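Local coordinates for ankyrin repeat domain protein (Legionella pneumophila subsp. pneumophila, PDB 6MCA) that is a Legionella effector, AnkH, that interacts with the host LARP7 component of the 7SK snRNP complex and probably has a cysteine protease-like domain, at residues D37-A40 with Y41-A44; L101-T104 with K105-T109; V356-A359 with Y360-E364; V271-H274 with Q275-A278. One frame throughout, in Å; residues are numbered along the deposited sequence.

Interaction 1: D37-A40 with Y41-A44; sequences DFDA and YLRA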
# COMPACT_ATOMS: atom_id res chain seq x y z
N ASP A 37 -28.21 7.63 -24.41
CA ASP A 37 -29.10 7.07 -25.42
C ASP A 37 -28.45 5.79 -25.94
O ASP A 37 -27.78 5.76 -26.97
CB ASP A 37 -29.35 8.08 -26.53
CG ASP A 37 -30.40 7.61 -27.53
OD1 ASP A 37 -30.96 6.51 -27.34
OD2 ASP A 37 -30.66 8.34 -28.50
N PHE A 38 -28.65 4.70 -25.18
CA PHE A 38 -27.95 3.45 -25.46
C PHE A 38 -28.23 2.96 -26.87
O PHE A 38 -27.33 2.41 -27.53
CB PHE A 38 -28.36 2.39 -24.44
CG PHE A 38 -28.17 2.80 -23.01
CD1 PHE A 38 -26.91 2.82 -22.44
CD2 PHE A 38 -29.26 3.18 -22.23
CE1 PHE A 38 -26.73 3.20 -21.12
CE2 PHE A 38 -29.08 3.56 -20.91
CZ PHE A 38 -27.82 3.57 -20.36
N ASP A 39 -29.46 3.13 -27.35
CA ASP A 39 -29.80 2.64 -28.68
C ASP A 39 -29.03 3.39 -29.77
O ASP A 39 -28.62 2.79 -30.76
CB ASP A 39 -31.31 2.76 -28.91
CG ASP A 39 -32.09 1.67 -28.19
OD1 ASP A 39 -31.56 0.55 -28.05
OD2 ASP A 39 -33.23 1.93 -27.77
N ALA A 40 -28.82 4.70 -29.58
CA ALA A 40 -28.04 5.46 -30.56
C ALA A 40 -26.59 5.00 -30.59
O ALA A 40 -25.98 4.92 -31.66
CB ALA A 40 -28.13 6.95 -30.25
N TYR A 41 -26.02 4.69 -29.42
CA TYR A 41 -24.65 4.20 -29.38
C TYR A 41 -24.53 2.80 -29.97
O TYR A 41 -23.51 2.47 -30.59
CB TYR A 41 -24.12 4.22 -27.95
CG TYR A 41 -23.90 5.62 -27.41
CD1 TYR A 41 -22.84 6.39 -27.86
CD2 TYR A 41 -24.75 6.16 -26.46
CE1 TYR A 41 -22.63 7.67 -27.37
CE2 TYR A 41 -24.56 7.44 -25.97
CZ TYR A 41 -23.50 8.19 -26.43
OH TYR A 41 -23.30 9.46 -25.95
N LEU A 42 -25.56 1.97 -29.79
CA LEU A 42 -25.54 0.64 -30.40
C LEU A 42 -25.67 0.73 -31.92
O LEU A 42 -24.98 0.01 -32.65
CB LEU A 42 -26.65 -0.23 -29.82
CG LEU A 42 -26.48 -0.65 -28.36
CD1 LEU A 42 -27.78 -1.24 -27.82
CD2 LEU A 42 -25.34 -1.64 -28.22
N ARG A 43 -26.55 1.62 -32.41
CA ARG A 43 -26.68 1.81 -33.85
C ARG A 43 -25.40 2.37 -34.45
O ARG A 43 -25.10 2.12 -35.63
CB ARG A 43 -27.86 2.72 -34.15
CG ARG A 43 -29.22 2.08 -33.88
CD ARG A 43 -30.37 2.96 -34.36
NE ARG A 43 -30.53 4.16 -33.54
CZ ARG A 43 -30.32 5.40 -33.97
NH1 ARG A 43 -29.95 5.61 -35.23
NH2 ARG A 43 -30.50 6.43 -33.15
N ALA A 44 -24.62 3.12 -33.67
CA ALA A 44 -23.34 3.63 -34.14
C ALA A 44 -22.25 2.56 -34.15
O ALA A 44 -21.09 2.88 -34.44
CB ALA A 44 -22.89 4.81 -33.27

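Interaction 2: L101-T104 with K105-T109; sequences LDMT and KLLLT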
# COMPACT_ATOMS: atom_id res chain seq x y z
N LEU A 101 -22.54 1.17 -0.71
CA LEU A 101 -23.25 -0.05 -0.36
C LEU A 101 -24.31 -0.40 -1.40
O LEU A 101 -24.47 -1.58 -1.75
CB LEU A 101 -23.89 0.09 1.03
CG LEU A 101 -22.96 -0.14 2.22
CD1 LEU A 101 -23.66 0.17 3.52
CD2 LEU A 101 -22.44 -1.57 2.21
N ASP A 102 -25.04 0.59 -1.89
CA ASP A 102 -26.10 0.32 -2.86
C ASP A 102 -25.54 -0.22 -4.17
O ASP A 102 -26.06 -1.20 -4.72
CB ASP A 102 -26.92 1.59 -3.11
CG ASP A 102 -27.65 2.07 -1.86
OD1 ASP A 102 -28.01 1.21 -1.03
OD2 ASP A 102 -27.85 3.29 -1.72
N MET A 103 -24.47 0.40 -4.68
CA MET A 103 -23.86 -0.07 -5.91
C MET A 103 -23.26 -1.46 -5.73
O MET A 103 -23.37 -2.31 -6.62
CB MET A 103 -22.80 0.92 -6.39
CG MET A 103 -22.16 0.56 -7.72
SD MET A 103 -23.22 0.90 -9.14
CE MET A 103 -23.38 2.68 -9.01
N THR A 104 -22.61 -1.70 -4.59
CA THR A 104 -22.04 -3.02 -4.32
C THR A 104 -23.13 -4.08 -4.28
O THR A 104 -22.96 -5.18 -4.83
CB THR A 104 -21.26 -3.00 -3.01
OG1 THR A 104 -20.22 -2.01 -3.09
CG2 THR A 104 -20.62 -4.36 -2.75
N LYS A 105 -24.25 -3.78 -3.62
CA LYS A 105 -25.35 -4.73 -3.55
C LYS A 105 -25.96 -4.99 -4.93
O LYS A 105 -26.27 -6.13 -5.27
CB LYS A 105 -26.42 -4.22 -2.58
CG LYS A 105 -27.49 -5.25 -2.23
CD LYS A 105 -28.59 -4.62 -1.38
CE LYS A 105 -29.68 -5.63 -1.06
NZ LYS A 105 -30.84 -4.99 -0.37
N LEU A 106 -26.12 -3.93 -5.73
CA LEU A 106 -26.63 -4.10 -7.08
C LEU A 106 -25.71 -4.99 -7.91
O LEU A 106 -26.17 -5.90 -8.61
CB LEU A 106 -26.79 -2.74 -7.76
CG LEU A 106 -27.06 -2.78 -9.26
CD1 LEU A 106 -28.41 -3.43 -9.56
CD2 LEU A 106 -26.99 -1.38 -9.87
N LEU A 107 -24.40 -4.76 -7.82
CA LEU A 107 -23.46 -5.56 -8.60
C LEU A 107 -23.46 -7.01 -8.13
O LEU A 107 -23.47 -7.94 -8.95
CB LEU A 107 -22.05 -4.96 -8.50
CG LEU A 107 -21.87 -3.61 -9.18
CD1 LEU A 107 -20.47 -3.06 -8.93
CD2 LEU A 107 -22.15 -3.72 -10.68
N LEU A 108 -23.44 -7.24 -6.81
CA LEU A 108 -23.44 -8.60 -6.29
C LEU A 108 -24.73 -9.34 -6.63
O LEU A 108 -24.71 -10.56 -6.82
CB LEU A 108 -23.23 -8.58 -4.78
CG LEU A 108 -21.82 -8.23 -4.28
CD1 LEU A 108 -21.83 -8.03 -2.78
CD2 LEU A 108 -20.83 -9.30 -4.69
N THR A 109 -25.85 -8.62 -6.71
CA THR A 109 -27.12 -9.26 -7.04
C THR A 109 -27.08 -9.90 -8.42
O THR A 109 -27.64 -10.98 -8.63
CB THR A 109 -28.26 -8.24 -6.96
OG1 THR A 109 -28.35 -7.73 -5.62
CG2 THR A 109 -29.59 -8.88 -7.34

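Interaction 3: V356-A359 with Y360-E364; sequences VPVA and YSMQE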
# COMPACT_ATOMS: atom_id res chain seq x y z
N VAL A 356 5.99 9.77 8.94
CA VAL A 356 5.60 9.74 10.35
C VAL A 356 6.57 10.57 11.19
O VAL A 356 6.13 11.53 11.85
CB VAL A 356 5.47 8.30 10.87
CG1 VAL A 356 5.25 8.29 12.37
CG2 VAL A 356 4.35 7.57 10.14
N PRO A 357 7.88 10.28 11.21
CA PRO A 357 8.78 11.12 12.02
C PRO A 357 8.85 12.56 11.54
O PRO A 357 8.97 13.47 12.37
CB PRO A 357 10.14 10.41 11.90
CG PRO A 357 10.06 9.66 10.63
CD PRO A 357 8.63 9.22 10.51
N VAL A 358 8.76 12.79 10.23
CA VAL A 358 8.82 14.15 9.71
C VAL A 358 7.61 14.96 10.17
O VAL A 358 7.75 16.09 10.64
CB VAL A 358 8.94 14.13 8.18
CG1 VAL A 358 8.86 15.54 7.62
CG2 VAL A 358 10.24 13.47 7.76
N ALA A 359 6.41 14.38 10.04
CA ALA A 359 5.21 15.08 10.48
C ALA A 359 5.21 15.29 11.99
O ALA A 359 4.78 16.34 12.48
CB ALA A 359 3.96 14.32 10.04
N TYR A 360 5.72 14.31 12.74
CA TYR A 360 5.87 14.48 14.18
C TYR A 360 6.76 15.68 14.50
O TYR A 360 6.39 16.56 15.29
CB TYR A 360 6.42 13.20 14.81
CG TYR A 360 6.28 13.16 16.31
CD1 TYR A 360 7.17 13.84 17.13
CD2 TYR A 360 5.26 12.44 16.91
CE1 TYR A 360 7.05 13.81 18.50
CE2 TYR A 360 5.13 12.40 18.29
CZ TYR A 360 6.03 13.08 19.07
OH TYR A 360 5.91 13.05 20.44
N SER A 361 7.95 15.72 13.89
CA SER A 361 8.88 16.82 14.13
C SER A 361 8.25 18.16 13.76
O SER A 361 8.41 19.15 14.48
CB SER A 361 10.17 16.60 13.34
OG SER A 361 10.92 15.53 13.87
N MET A 362 7.54 18.21 12.63
CA MET A 362 6.90 19.45 12.22
C MET A 362 5.85 19.89 13.22
O MET A 362 5.66 21.09 13.46
CB MET A 362 6.29 19.30 10.83
CG MET A 362 7.32 19.14 9.73
SD MET A 362 6.57 18.69 8.16
CE MET A 362 5.71 20.20 7.75
N GLN A 363 5.14 18.93 13.83
CA GLN A 363 4.22 19.28 14.90
C GLN A 363 4.96 19.80 16.13
O GLN A 363 4.43 20.63 16.87
CB GLN A 363 3.36 18.08 15.28
CG GLN A 363 2.30 17.73 14.27
CD GLN A 363 1.48 16.53 14.69
OE1 GLN A 363 0.42 16.68 15.31
NE2 GLN A 363 1.97 15.34 14.37
N GLU A 364 6.18 19.31 16.37
CA GLU A 364 6.93 19.74 17.54
C GLU A 364 7.28 21.23 17.49
O GLU A 364 7.48 21.85 18.54
CB GLU A 364 8.20 18.91 17.70
CG GLU A 364 7.97 17.48 18.16
CD GLU A 364 7.91 17.36 19.67
OE1 GLU A 364 7.26 18.20 20.32
OE2 GLU A 364 8.53 16.41 20.22

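Interaction 4: V271-H274 with Q275-A278; sequences VRYH and QWWA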
# COMPACT_ATOMS: atom_id res chain seq x y z
N VAL A 271 4.91 17.09 3.05
CA VAL A 271 4.09 17.30 4.23
C VAL A 271 3.92 18.80 4.44
O VAL A 271 4.91 19.53 4.51
CB VAL A 271 4.69 16.64 5.48
CG1 VAL A 271 3.79 16.88 6.68
CG2 VAL A 271 4.88 15.15 5.26
N ARG A 272 2.68 19.25 4.55
CA ARG A 272 2.36 20.62 4.89
C ARG A 272 1.78 20.65 6.29
O ARG A 272 0.84 19.89 6.59
CB ARG A 272 1.38 21.23 3.88
CG ARG A 272 1.14 22.72 4.04
CD ARG A 272 -0.03 23.02 4.96
NE ARG A 272 -0.24 24.45 5.13
CZ ARG A 272 -1.18 25.15 4.51
NH1 ARG A 272 -2.02 24.55 3.68
NH2 ARG A 272 -1.28 26.46 4.72
N TYR A 273 2.33 21.49 7.16
CA TYR A 273 1.78 21.69 8.49
C TYR A 273 1.86 23.18 8.81
O TYR A 273 2.95 23.69 9.10
CB TYR A 273 2.52 20.87 9.55
CG TYR A 273 1.94 21.04 10.94
CD1 TYR A 273 0.72 20.48 11.28
CD2 TYR A 273 2.62 21.78 11.90
CE1 TYR A 273 0.19 20.63 12.54
CE2 TYR A 273 2.09 21.94 13.17
CZ TYR A 273 0.87 21.37 13.49
OH TYR A 273 0.35 21.52 14.75
N HIS A 274 0.72 23.86 8.74
CA HIS A 274 0.65 25.31 8.93
C HIS A 274 1.61 26.01 7.97
O HIS A 274 1.47 25.87 6.75
CB HIS A 274 0.96 25.67 10.38
CG HIS A 274 -0.01 25.09 11.37
ND1 HIS A 274 -1.34 24.86 11.07
CD2 HIS A 274 0.16 24.67 12.64
CE1 HIS A 274 -1.94 24.34 12.11
NE2 HIS A 274 -1.06 24.21 13.09
N GLN A 275 2.58 26.75 8.50
CA GLN A 275 3.52 27.48 7.66
C GLN A 275 4.75 26.67 7.28
O GLN A 275 5.69 27.22 6.71
CB GLN A 275 3.96 28.77 8.37
CG GLN A 275 4.97 28.57 9.48
CD GLN A 275 4.33 28.31 10.83
OE1 GLN A 275 3.26 27.71 10.91
NE2 GLN A 275 4.98 28.76 11.89
N TRP A 276 4.76 25.37 7.56
CA TRP A 276 5.91 24.52 7.31
C TRP A 276 5.63 23.54 6.18
O TRP A 276 4.51 23.04 6.04
CB TRP A 276 6.30 23.75 8.58
CG TRP A 276 6.55 24.64 9.75
CD1 TRP A 276 5.76 24.79 10.84
CD2 TRP A 276 7.67 25.52 9.93
NE1 TRP A 276 6.31 25.71 11.71
CE2 TRP A 276 7.48 26.17 11.17
CE3 TRP A 276 8.80 25.82 9.17
CZ2 TRP A 276 8.39 27.11 11.66
CZ3 TRP A 276 9.70 26.75 9.66
CH2 TRP A 276 9.49 27.38 10.90
N TRP A 277 6.66 23.28 5.38
CA TRP A 277 6.59 22.38 4.24
C TRP A 277 7.79 21.44 4.31
O TRP A 277 8.85 21.83 4.78
CB TRP A 277 6.59 23.17 2.93
CG TRP A 277 6.59 22.36 1.67
CD1 TRP A 277 7.67 21.86 1.01
CD2 TRP A 277 5.44 21.99 0.89
NE1 TRP A 277 7.27 21.19 -0.12
CE2 TRP A 277 5.91 21.25 -0.22
CE3 TRP A 277 4.06 22.20 1.03
CZ2 TRP A 277 5.05 20.72 -1.18
CZ3 TRP A 277 3.21 21.67 0.08
CH2 TRP A 277 3.71 20.94 -1.01
N ALA A 278 7.61 20.20 3.88
CA ALA A 278 8.68 19.21 4.00
C ALA A 278 8.70 18.32 2.78
O ALA A 278 7.65 17.83 2.35
CB ALA A 278 8.51 18.36 5.26

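Interaction 1: D37-A40 with Y41-A44
Tyr41 lies against the N-terminal turn of the short helix 38-43, where Asp37 holds the N-cap position. Four backbone bonds join the two halves in the i to i+4 pattern. Tyr41 N gives to Asp37 O, Leu42 N to Phe38 O, Arg43 N to Asp39 O, and Ala44 N to Ala40 O. The bond from Tyr41 N to Asp37 O is the longest, at 3.2 Å.

Side chain against backbone is the second kind of contact. The Tyr41 ring has Phe38 CA at its edge, and its CD2 lies 3.1 Å from Asp37 O. CG of Tyr41 stands anti to the carbonyl carbon (chi1 -70°), which turns the ring back along the first turn. Leu42 CG comes within 3.3 Å of Phe38 O in the same manner.

Polar groups reach beyond the helix. Tyr41 OH hydrogen-bonds to Asp29, and Asp39 OD1 forms a salt bridge with Arg77. Phe38 is buried, packing on Ile70, Gln73 and Leu74 of helix 68-76 and on Ile26 of helix 26-31. The surface helix is thus joined to both neighbours.

Arg43 packs by van der Waals contact, its long chain folded back over the preceding turn. Arg43 CG lies 3.3 Å from Asp39 O. A bend at chi3 (-70°) turns the guanidinium toward Ala40. There, Arg43 NH2 lies 3.8 Å from Ala40 CB.

Interaction 2: L101-T104 with K105-T109
Leu108 and Thr104 lie side by side on helix 101-109, within a predicted ankyrin repeat, and point the same way. Leu108 CB is 3.4 Å from Thr104 O. A chi1 of -72° sets the next atom beside the backbone N, on the side of the previous turn, and Leu108 CG sits 3.3 Å from Thr104 O. At the tip, Leu108 CD1 is still 3.7 Å from Thr104 O. The same methyl, Leu108 CD1, reaches Thr104 CG2 at 3.9 Å.

Thr104 directs its two branches differently. The methyl meets Leu108, while OG1 turns back to hydrogen-bond with Asp100 O.

Met103 and Leu107 form the next apolar pair. Their chains pass at a slant, and Met103 CG comes 4.2 Å from Leu107 CD1. Three helices pack around this one: Thr104 and Met103 touch Ala95 of helix 91-97, Thr104 touches Ile136 of helix 134-142, and Leu106 lies on Ile68 and Ile75 of helix 68-76.

Regular i to i+4 backbone bonds run from Lys105 N to Leu101 O through Leu108 N to Thr104 O. Lys105 O takes two bonds from Thr109, one from N and one from OG1. These donors approach from opposite faces of the carbonyl plane, with Thr109 OG1 2.6 Å from Lys105 O.

Interaction 3: V356-A359 with Y360-E364
Helix 355-364, largely buried in this contact, packs on one side of the five-stranded antiparallel sheet, and Val358 and Met362 meet on successive turns of it. Their side chains run alongside each other and point the same way. Val358 CG1 touches Met362 SD at 3.9 Å. With chi1 at -68°, Met362 CG sits next to its own backbone N and within 3.2 Å of Val358 O.

The backbone is a regular helix, with bonds from Tyr360 N to Val356 O through Gln363 N to Ala359 O. Ser361 adds a second grip. Its OG donates to Pro357 O at 3.2 Å, and its N donates to the same oxygen at 2.9 Å. The two donors come from opposite faces of the carbonyl plane, which gives the buried hydroxyl a partner within its own helix.

The Gln363 chain folds back over the preceding turn, and its amide bonds to Asn220 through OE1 and to Tyr217 O through NE2, while Tyr360 meets the Tyr217 ring edge-to-face. The helix is held between the sheet, where Val358 lies on Ala278 of strand 276-280 and Pro357, Val358 and Ser361 touch Met337 of strand 331-337, and helix 373-399, on which Tyr360 and Ser361 pack.

Interaction 4: V271-H274 with Q275-A278
Tyr273 and Trp276 pair across the hydrogen-bonded position next to the turn of a tight beta hairpin, on the same face of the sheet. Trp276 CD1 lies near the plane of the Tyr273 ring, at its edge, with Tyr273 CD2 4.5 Å away. The indole is also drawn back toward the turn. Its first torsion, -55°, swings the ring to the side of the backbone N, and Trp276 CD1 approaches Tyr273 O at 3.5 Å. Gln275 CG lies over one face of the indole, toward its rim. His274 CD2 similarly lies over one face of the Tyr273 ring.

On the same face of the sheet, Val271 CB meets Ala278 CB at 4.2 Å. Met362 of helix 355-364 touches all four of these side chains, those of Val271, Tyr273, Trp276 and Ala278.

The other face carries Arg272 and Trp277, a non-hydrogen-bonded pair. Arg272 CB approaches Trp277 CE3 at 4.0 Å, oblique to the ring. The Arg272 chain bends at chi2 (-91°) and returns to the turn. Its NE gives a nearly straight bond to His274 O, 2.8 Å long, with the oxygen in the guanidinium plane and the donor on a carbonyl lone pair. Trp277 also meets the Phe270 ring.

Tyr273 and Trp276 exchange two backbone bonds. Val271 and Ala278 exchange two more, of which Ala278 N to Val271 O is weak. His274 ND1 hydrogen-bonds to a glycerol that probably came from the crystallisation solution. His274 and Gln275 are the two corner residues of a type II' turn, and such turns commonly close two-residue beta hairpins like this one, between strands 266-273 and 276-280.

How the interactions relate
Interactions 1 and 2 lie in the N-terminal helical part, with centres 26 Å apart and no direct touch. Helices 38-43 and 101-109 both pack on helix 68-76. Interaction 1 is a surface contact with polar ends, whereas interaction 2 is partly buried and more apolar. Interactions 3 and 4 sit elsewhere in the chain, 41 Å from interaction 2 between centres. Their own centres are 10 Å apart, and they share a packing surface, where Met362 CE comes 3.4 Å from Val271 O. In interaction 3 all touching residues are buried; interaction 4 is partly buried. Three contacts rest on helical i to i+4 bonds, and interaction 4 rests on cross-strand pairs.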